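Local coordinates for protein phosphate transporter (Thermotoga maritima MSB8, PDB 6L85) that probably imports phosphate across the cell membrane together with sodium ions, as a bacterial relative of the human SLC20 carriers, at residues Lys66-Leu79 with Met114-Asn128. Sequence-based numbering, arbitrary orientation.
Sequences KGIVEVEKVQPVEL and MMGFGLVAVGINGVN
Val69 is the bump and Phe117 part of the hollow where the loop after helix 58-66 packs on helix 106-121 and its following turn. Val69 CG1, anti to the backbone N (chi1 180°), approaches the ring obliquely, 3.6 Å from Phe117 CE2, while CG2 lies near CD2 and touches Met114 CE. The Val74 and Phe117 side chains approach from opposite directions, Val74 CG1 at the ring edge, 3.5 Å from Phe117 CZ; Leu79 and the Glu78 carbonyl close in obliquely, and Tyr393 stacks edge-to-face. The Ile68 side chain crosses that of Met114 at about a right angle. Gly118 and Gly126 lie so close that a side chain on either would strike the other's carbonyl.

Beside this packing, a single beta bridge pairs Val69 with Val127: Asn128 N donates to Ile68 O (2.7 Å) and Glu70 N to Gly126 O (3.0 Å). The Asn128 amide, nearly in plane with its acceptor, reaches from ND2 to Lys66 O at 3.1 Å, while OD1 weakly caps Thr131 N. Replacing Asn128 by alanine would probably leave the Lys66 carbonyl without this donor and Thr131 N without its cap. Three hydrogen bonds thus fix the loops together, while apolar packing round Phe117 joins helices 76-99 and 106-121 by shape.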
ATOM      1  N   LYS B  66      24.948  -4.445 -14.111  1.00 46.21           N
ATOM      2  CA  LYS B  66      26.358  -4.847 -14.132  1.00 54.10           C
ATOM      3  C   LYS B  66      26.629  -6.322 -13.826  1.00 53.62           C
ATOM      4  O   LYS B  66      27.761  -6.666 -13.471  1.00 59.68           O
ATOM      5  CB  LYS B  66      27.175  -3.970 -13.180  1.00 55.09           C
ATOM      6  CG  LYS B  66      26.717  -3.988 -11.741  1.00 58.67           C
ATOM      7  CD  LYS B  66      27.691  -3.180 -10.884  1.00 68.61           C
ATOM      8  CE  LYS B  66      28.203  -1.952 -11.637  1.00 65.53           C
ATOM      9  NZ  LYS B  66      29.480  -1.426 -11.069  1.00 73.22           N
ATOM     10  N   GLY B  67      25.666  -7.217 -14.017  1.00 52.19           N
ATOM     11  CA  GLY B  67      25.899  -8.614 -13.673  1.00 43.53           C
ATOM     12  C   GLY B  67      26.033  -9.538 -14.866  1.00 49.74           C
ATOM     13  O   GLY B  67      26.389 -10.713 -14.713  1.00 50.34           O
ATOM     14  N   ILE B  68      25.766  -9.020 -16.066  1.00 48.54           N
ATOM     15  CA  ILE B  68      25.840  -9.801 -17.302  1.00 52.77           C
ATOM     16  C   ILE B  68      27.006  -9.348 -18.168  1.00 51.98           C
ATOM     17  O   ILE B  68      27.862 -10.150 -18.542  1.00 56.07           O
ATOM     18  CB  ILE B  68      24.512  -9.731 -18.088  1.00 50.37           C
ATOM     19  CG1 ILE B  68      23.322  -9.811 -17.140  1.00 47.56           C
ATOM     20  CG2 ILE B  68      24.462 -10.832 -19.163  1.00 47.99           C
ATOM     21  CD1 ILE B  68      22.022  -9.460 -17.820  1.00 55.41           C
ATOM     22  N   VAL B  69      27.024  -8.078 -18.543  1.00 50.54           N
ATOM     23  CA  VAL B  69      28.129  -7.502 -19.295  1.00 51.83           C
ATOM     24  C   VAL B  69      29.206  -7.081 -18.310  1.00 53.72           C
ATOM     25  O   VAL B  69      28.904  -6.610 -17.207  1.00 55.37           O
ATOM     26  CB  VAL B  69      27.641  -6.317 -20.149  1.00 50.88           C
ATOM     27  CG1 VAL B  69      28.780  -5.694 -20.934  1.00 54.98           C
ATOM     28  CG2 VAL B  69      26.553  -6.776 -21.093  1.00 51.58           C
ATOM     29  N   GLU B  70      30.467  -7.303 -18.678  1.00 49.11           N
ATOM     30  CA  GLU B  70      31.594  -6.840 -17.873  1.00 58.43           C
ATOM     31  C   GLU B  70      31.760  -5.352 -18.167  1.00 56.36           C
ATOM     32  O   GLU B  70      32.406  -4.964 -19.146  1.00 51.98           O
ATOM     33  CB  GLU B  70      32.859  -7.636 -18.186  1.00 56.41           C
ATOM     34  CG  GLU B  70      33.912  -7.554 -17.096  1.00 56.90           C
ATOM     35  CD  GLU B  70      33.427  -8.089 -15.770  1.00 67.65           C
ATOM     36  OE1 GLU B  70      33.381  -9.331 -15.613  1.00 69.51           O
ATOM     37  OE2 GLU B  70      33.086  -7.269 -14.886  1.00 70.62           O
ATOM     38  N   VAL B  71      31.170  -4.523 -17.305  1.00 51.93           N
ATOM     39  CA  VAL B  71      31.002  -3.100 -17.595  1.00 53.41           C
ATOM     40  C   VAL B  71      32.355  -2.400 -17.755  1.00 53.39           C
ATOM     41  O   VAL B  71      32.550  -1.607 -18.683  1.00 53.49           O
ATOM     42  CB  VAL B  71      30.112  -2.467 -16.502  1.00 57.16           C
ATOM     43  CG1 VAL B  71      30.368  -0.978 -16.344  1.00 58.31           C
ATOM     44  CG2 VAL B  71      28.612  -2.755 -16.808  1.00 47.07           C
ATOM     45  N   GLU B  72      33.328  -2.726 -16.905  1.00 57.48           N
ATOM     46  CA  GLU B  72      34.650  -2.108 -17.012  1.00 63.50           C
ATOM     47  C   GLU B  72      35.406  -2.446 -18.298  1.00 56.13           C
ATOM     48  O   GLU B  72      36.457  -1.847 -18.533  1.00 58.27           O
ATOM     49  CB  GLU B  72      35.513  -2.499 -15.814  1.00 64.11           C
ATOM     50  CG  GLU B  72      34.997  -1.965 -14.493  1.00 71.79           C
ATOM     51  CD  GLU B  72      35.536  -2.745 -13.306  1.00 94.43           C
ATOM     52  OE1 GLU B  72      34.758  -3.009 -12.359  1.00 96.72           O
ATOM     53  OE2 GLU B  72      36.739  -3.092 -13.321  1.00 96.96           O
ATOM     54  N   LYS B  73      34.919  -3.365 -19.138  1.00 50.48           N
ATOM     55  CA  LYS B  73      35.620  -3.700 -20.378  1.00 55.50           C
ATOM     56  C   LYS B  73      34.973  -3.103 -21.607  1.00 55.30           C
ATOM     57  O   LYS B  73      35.514  -3.248 -22.708  1.00 57.39           O
ATOM     58  CB  LYS B  73      35.704  -5.216 -20.592  1.00 54.47           C
ATOM     59  CG  LYS B  73      35.925  -6.013 -19.336  1.00 60.96           C
ATOM     60  CD  LYS B  73      37.345  -6.481 -19.203  1.00 59.02           C
ATOM     61  CE  LYS B  73      37.505  -7.271 -17.916  1.00 69.22           C
ATOM     62  NZ  LYS B  73      38.945  -7.532 -17.617  1.00 75.62           N
ATOM     63  N   VAL B  74      33.819  -2.476 -21.454  1.00 51.64           N
ATOM     64  CA  VAL B  74      33.127  -1.828 -22.550  1.00 54.86           C
ATOM     65  C   VAL B  74      33.235  -0.323 -22.355  1.00 50.13           C
ATOM     66  O   VAL B  74      33.164   0.175 -21.225  1.00 51.91           O
ATOM     67  CB  VAL B  74      31.658  -2.291 -22.610  1.00 55.61           C
ATOM     68  CG1 VAL B  74      31.028  -1.893 -23.930  1.00 56.68           C
ATOM     69  CG2 VAL B  74      31.596  -3.781 -22.430  1.00 56.10           C
ATOM     70  N   GLN B  75      33.456   0.393 -23.444  1.00 49.48           N
ATOM     71  CA  GLN B  75      33.347   1.837 -23.386  1.00 50.45           C
ATOM     72  C   GLN B  75      31.900   2.220 -23.070  1.00 52.35           C
ATOM     73  O   GLN B  75      30.962   1.575 -23.566  1.00 48.35           O
ATOM     74  CB  GLN B  75      33.794   2.465 -24.706  1.00 52.04           C
ATOM     75  CG  GLN B  75      35.205   3.055 -24.665  1.00 57.17           C
ATOM     76  CD  GLN B  75      35.296   4.391 -25.382  1.00 61.24           C
ATOM     77  OE1 GLN B  75      34.762   4.562 -26.482  1.00 65.11           O
ATOM     78  NE2 GLN B  75      35.985   5.344 -24.767  1.00 56.21           N
ATOM     79  N   PRO B  76      31.683   3.228 -22.218  1.00 50.11           N
ATOM     80  CA  PRO B  76      30.303   3.639 -21.888  1.00 46.65           C
ATOM     81  C   PRO B  76      29.396   3.864 -23.089  1.00 44.92           C
ATOM     82  O   PRO B  76      28.259   3.377 -23.077  1.00 47.17           O
ATOM     83  CB  PRO B  76      30.530   4.914 -21.075  1.00 46.10           C
ATOM     84  CG  PRO B  76      31.791   4.591 -20.294  1.00 48.91           C
ATOM     85  CD  PRO B  76      32.652   3.733 -21.229  1.00 48.46           C
ATOM     86  N   VAL B  77      29.864   4.534 -24.139  1.00 42.85           N
ATOM     87  CA  VAL B  77      29.001   4.769 -25.297  1.00 48.78           C
ATOM     88  C   VAL B  77      28.505   3.444 -25.873  1.00 49.63           C
ATOM     89  O   VAL B  77      27.334   3.310 -26.278  1.00 49.76           O
ATOM     90  CB  VAL B  77      29.748   5.608 -26.353  1.00 51.14           C
ATOM     91  CG1 VAL B  77      31.018   4.889 -26.832  1.00 46.42           C
ATOM     92  CG2 VAL B  77      28.832   5.943 -27.523  1.00 52.38           C
ATOM     93  N   GLU B  78      29.381   2.435 -25.892  1.00 46.89           N
ATOM     94  CA  GLU B  78      29.004   1.146 -26.443  1.00 49.52           C
ATOM     95  C   GLU B  78      28.030   0.429 -25.517  1.00 47.05           C
ATOM     96  O   GLU B  78      27.130  -0.257 -25.991  1.00 45.74           O
ATOM     97  CB  GLU B  78      30.250   0.288 -26.709  1.00 53.70           C
ATOM     98  CG  GLU B  78      31.250   0.876 -27.747  1.00 57.90           C
ATOM     99  CD  GLU B  78      30.590   1.423 -29.023  1.00 66.36           C
ATOM    100  OE1 GLU B  78      29.561   0.872 -29.485  1.00 66.38           O
ATOM    101  OE2 GLU B  78      31.115   2.416 -29.575  1.00 73.56           O
ATOM    102  N   LEU B  79      28.215   0.560 -24.198  1.00 46.06           N
ATOM    103  CA  LEU B  79      27.251   0.028 -23.248  1.00 46.16           C
ATOM    104  C   LEU B  79      25.870   0.595 -23.515  1.00 46.27           C
ATOM    105  O   LEU B  79      24.866  -0.122 -23.454  1.00 43.72           O
ATOM    106  CB  LEU B  79      27.683   0.355 -21.818  1.00 44.78           C
ATOM    107  CG  LEU B  79      26.604  -0.001 -20.796  1.00 44.54           C
ATOM    108  CD1 LEU B  79      26.333  -1.499 -20.846  1.00 49.25           C
ATOM    109  CD2 LEU B  79      26.997   0.419 -19.409  1.00 41.23           C
ATOM    110  N   MET B 114      21.727  -8.998 -23.507  1.00 44.10           N
ATOM    111  CA  MET B 114      22.899  -8.317 -22.962  1.00 47.24           C
ATOM    112  C   MET B 114      24.165  -9.138 -23.207  1.00 49.73           C
ATOM    113  O   MET B 114      25.221  -8.590 -23.546  1.00 49.66           O
ATOM    114  CB  MET B 114      22.702  -8.051 -21.459  1.00 44.20           C
ATOM    115  CG  MET B 114      21.534  -7.097 -21.110  1.00 42.88           C
ATOM    116  SD  MET B 114      21.936  -5.416 -21.609  1.00 57.35           S
ATOM    117  CE  MET B 114      23.137  -5.045 -20.323  1.00 49.84           C
ATOM    118  N   MET B 115      24.074 -10.453 -23.018  1.00 49.69           N
ATOM    119  CA  MET B 115      25.193 -11.337 -23.303  1.00 50.11           C
ATOM    120  C   MET B 115      25.625 -11.226 -24.762  1.00 52.00           C
ATOM    121  O   MET B 115      26.824 -11.143 -25.061  1.00 50.51           O
ATOM    122  CB  MET B 115      24.785 -12.765 -22.960  1.00 50.63           C
ATOM    123  CG  MET B 115      25.886 -13.624 -22.401  1.00 64.00           C
ATOM    124  SD  MET B 115      25.425 -15.360 -22.570  1.00 87.44           S
ATOM    125  CE  MET B 115      24.854 -15.376 -24.273  1.00 62.98           C
ATOM    126  N   GLY B 116      24.658 -11.218 -25.680  1.00 46.54           N
ATOM    127  CA  GLY B 116      24.983 -11.103 -27.088  1.00 47.53           C
ATOM    128  C   GLY B 116      25.723  -9.821 -27.399  1.00 53.52           C
ATOM    129  O   GLY B 116      26.749  -9.831 -28.098  1.00 54.37           O
ATOM    130  N   PHE B 117      25.215  -8.697 -26.878  1.00 49.04           N
ATOM    131  CA  PHE B 117      25.942  -7.440 -27.034  1.00 47.21           C
ATOM    132  C   PHE B 117      27.369  -7.565 -26.501  1.00 49.50           C
ATOM    133  O   PHE B 117      28.330  -7.191 -27.180  1.00 51.06           O
ATOM    134  CB  PHE B 117      25.226  -6.295 -26.316  1.00 50.55           C
ATOM    135  CG  PHE B 117      26.173  -5.283 -25.740  1.00 46.47           C
ATOM    136  CD1 PHE B 117      26.923  -4.468 -26.574  1.00 46.28           C
ATOM    137  CD2 PHE B 117      26.360  -5.192 -24.367  1.00 49.47           C
ATOM    138  CE1 PHE B 117      27.823  -3.558 -26.057  1.00 47.59           C
ATOM    139  CE2 PHE B 117      27.254  -4.281 -23.839  1.00 53.56           C
ATOM    140  CZ  PHE B 117      27.989  -3.458 -24.691  1.00 51.22           C
ATOM    141  N   GLY B 118      27.522  -8.071 -25.274  1.00 47.57           N
ATOM    142  CA  GLY B 118      28.845  -8.143 -24.669  1.00 49.03           C
ATOM    143  C   GLY B 118      29.816  -8.988 -25.475  1.00 57.86           C
ATOM    144  O   GLY B 118      31.001  -8.663 -25.572  1.00 53.60           O
ATOM    145  N   LEU B 119      29.325 -10.089 -26.059  1.00 54.46           N
ATOM    146  CA  LEU B 119      30.178 -10.977 -26.844  1.00 54.59           C
ATOM    147  C   LEU B 119      30.606 -10.325 -28.149  1.00 56.48           C
ATOM    148  O   LEU B 119      31.760 -10.463 -28.567  1.00 61.37           O
ATOM    149  CB  LEU B 119      29.462 -12.303 -27.122  1.00 51.35           C
ATOM    150  CG  LEU B 119      29.197 -13.103 -25.849  1.00 52.92           C
ATOM    151  CD1 LEU B 119      28.115 -14.146 -26.077  1.00 56.80           C
ATOM    152  CD2 LEU B 119      30.489 -13.733 -25.295  1.00 52.05           C
ATOM    153  N   VAL B 120      29.697  -9.616 -28.813  1.00 57.88           N
ATOM    154  CA  VAL B 120      30.084  -8.995 -30.076  1.00 57.04           C
ATOM    155  C   VAL B 120      30.976  -7.783 -29.846  1.00 60.31           C
ATOM    156  O   VAL B 120      31.832  -7.464 -30.681  1.00 59.43           O
ATOM    157  CB  VAL B 120      28.832  -8.638 -30.893  1.00 57.19           C
ATOM    158  CG1 VAL B 120      29.123  -7.523 -31.890  1.00 62.22           C
ATOM    159  CG2 VAL B 120      28.405  -9.842 -31.637  1.00 63.03           C
ATOM    160  N   ALA B 121      30.811  -7.090 -28.721  1.00 60.76           N
ATOM    161  CA  ALA B 121      31.585  -5.870 -28.522  1.00 56.56           C
ATOM    162  C   ALA B 121      32.993  -6.180 -28.034  1.00 59.38           C
ATOM    163  O   ALA B 121      33.957  -5.534 -28.452  1.00 60.66           O
ATOM    164  CB  ALA B 121      30.866  -4.940 -27.537  1.00 51.96           C
ATOM    165  N   VAL B 122      33.132  -7.165 -27.154  1.00 58.79           N
ATOM    166  CA  VAL B 122      34.414  -7.420 -26.507  1.00 57.64           C
ATOM    167  C   VAL B 122      34.841  -8.881 -26.570  1.00 57.80           C
ATOM    168  O   VAL B 122      36.041  -9.177 -26.435  1.00 67.71           O
ATOM    169  CB  VAL B 122      34.347  -6.920 -25.041  1.00 53.33           C
ATOM    170  CG1 VAL B 122      35.527  -7.379 -24.205  1.00 61.18           C
ATOM    171  CG2 VAL B 122      34.276  -5.412 -25.020  1.00 61.51           C
ATOM    172  N   GLY B 123      33.957  -9.827 -26.852  1.00 56.07           N
ATOM    173  CA  GLY B 123      34.346 -11.226 -26.857  1.00 55.41           C
ATOM    174  C   GLY B 123      34.109 -11.875 -25.511  1.00 55.49           C
ATOM    175  O   GLY B 123      33.439 -11.330 -24.630  1.00 61.66           O
ATOM    176  N   ILE B 124      34.680 -13.071 -25.350  1.00 57.98           N
ATOM    177  CA  ILE B 124      34.506 -13.853 -24.123  1.00 57.73           C
ATOM    178  C   ILE B 124      34.718 -13.005 -22.868  1.00 60.52           C
ATOM    179  O   ILE B 124      34.135 -13.285 -21.810  1.00 59.58           O
ATOM    180  CB  ILE B 124      35.453 -15.076 -24.152  1.00 60.32           C
ATOM    181  CG1 ILE B 124      35.056 -16.027 -25.281  1.00 64.28           C
ATOM    182  CG2 ILE B 124      35.440 -15.832 -22.828  1.00 55.24           C
ATOM    183  CD1 ILE B 124      33.652 -16.553 -25.152  1.00 60.17           C
ATOM    184  N   ASN B 125      35.539 -11.953 -22.961  1.00 55.33           N
ATOM    185  CA  ASN B 125      35.808 -11.096 -21.814  1.00 58.97           C
ATOM    186  C   ASN B 125      34.726 -10.050 -21.592  1.00 57.61           C
ATOM    187  O   ASN B 125      34.703  -9.428 -20.525  1.00 56.44           O
ATOM    188  CB  ASN B 125      37.160 -10.395 -21.976  1.00 57.54           C
ATOM    189  CG  ASN B 125      38.317 -11.239 -21.462  1.00 73.94           C
ATOM    190  OD1 ASN B 125      38.113 -12.275 -20.821  1.00 75.69           O
ATOM    191  ND2 ASN B 125      39.536 -10.804 -21.742  1.00 75.60           N
ATOM    192  N   GLY B 126      33.850  -9.832 -22.574  1.00 54.36           N
ATOM    193  CA  GLY B 126      32.743  -8.901 -22.442  1.00 60.26           C
ATOM    194  C   GLY B 126      31.598  -9.379 -21.575  1.00 57.78           C
ATOM    195  O   GLY B 126      30.663  -8.611 -21.337  1.00 58.72           O
ATOM    196  N   VAL B 127      31.645 -10.616 -21.089  1.00 56.20           N
ATOM    197  CA  VAL B 127      30.591 -11.184 -20.260  1.00 56.67           C
ATOM    198  C   VAL B 127      31.132 -11.378 -18.849  1.00 54.72           C
ATOM    199  O   VAL B 127      32.224 -11.920 -18.668  1.00 56.33           O
ATOM    200  CB  VAL B 127      30.073 -12.510 -20.846  1.00 53.28           C
ATOM    201  CG1 VAL B 127      29.233 -13.260 -19.808  1.00 51.54           C
ATOM    202  CG2 VAL B 127      29.267 -12.239 -22.117  1.00 51.32           C
ATOM    203  N   ASN B 128      30.364 -10.926 -17.853  1.00 54.50           N
ATOM    204  CA  ASN B 128      30.697 -11.085 -16.434  1.00 54.02           C
ATOM    205  C   ASN B 128      30.361 -12.522 -16.010  1.00 58.83           C
ATOM    206  O   ASN B 128      29.316 -12.802 -15.411  1.00 52.08           O
ATOM    207  CB  ASN B 128      29.937 -10.035 -15.621  1.00 54.66           C
ATOM    208  CG  ASN B 128      30.231 -10.089 -14.127  1.00 55.93           C
ATOM    209  OD1 ASN B 128      30.801 -11.057 -13.616  1.00 57.85           O
ATOM    210  ND2 ASN B 128      29.820  -9.040 -13.411  1.00 52.74           N
TER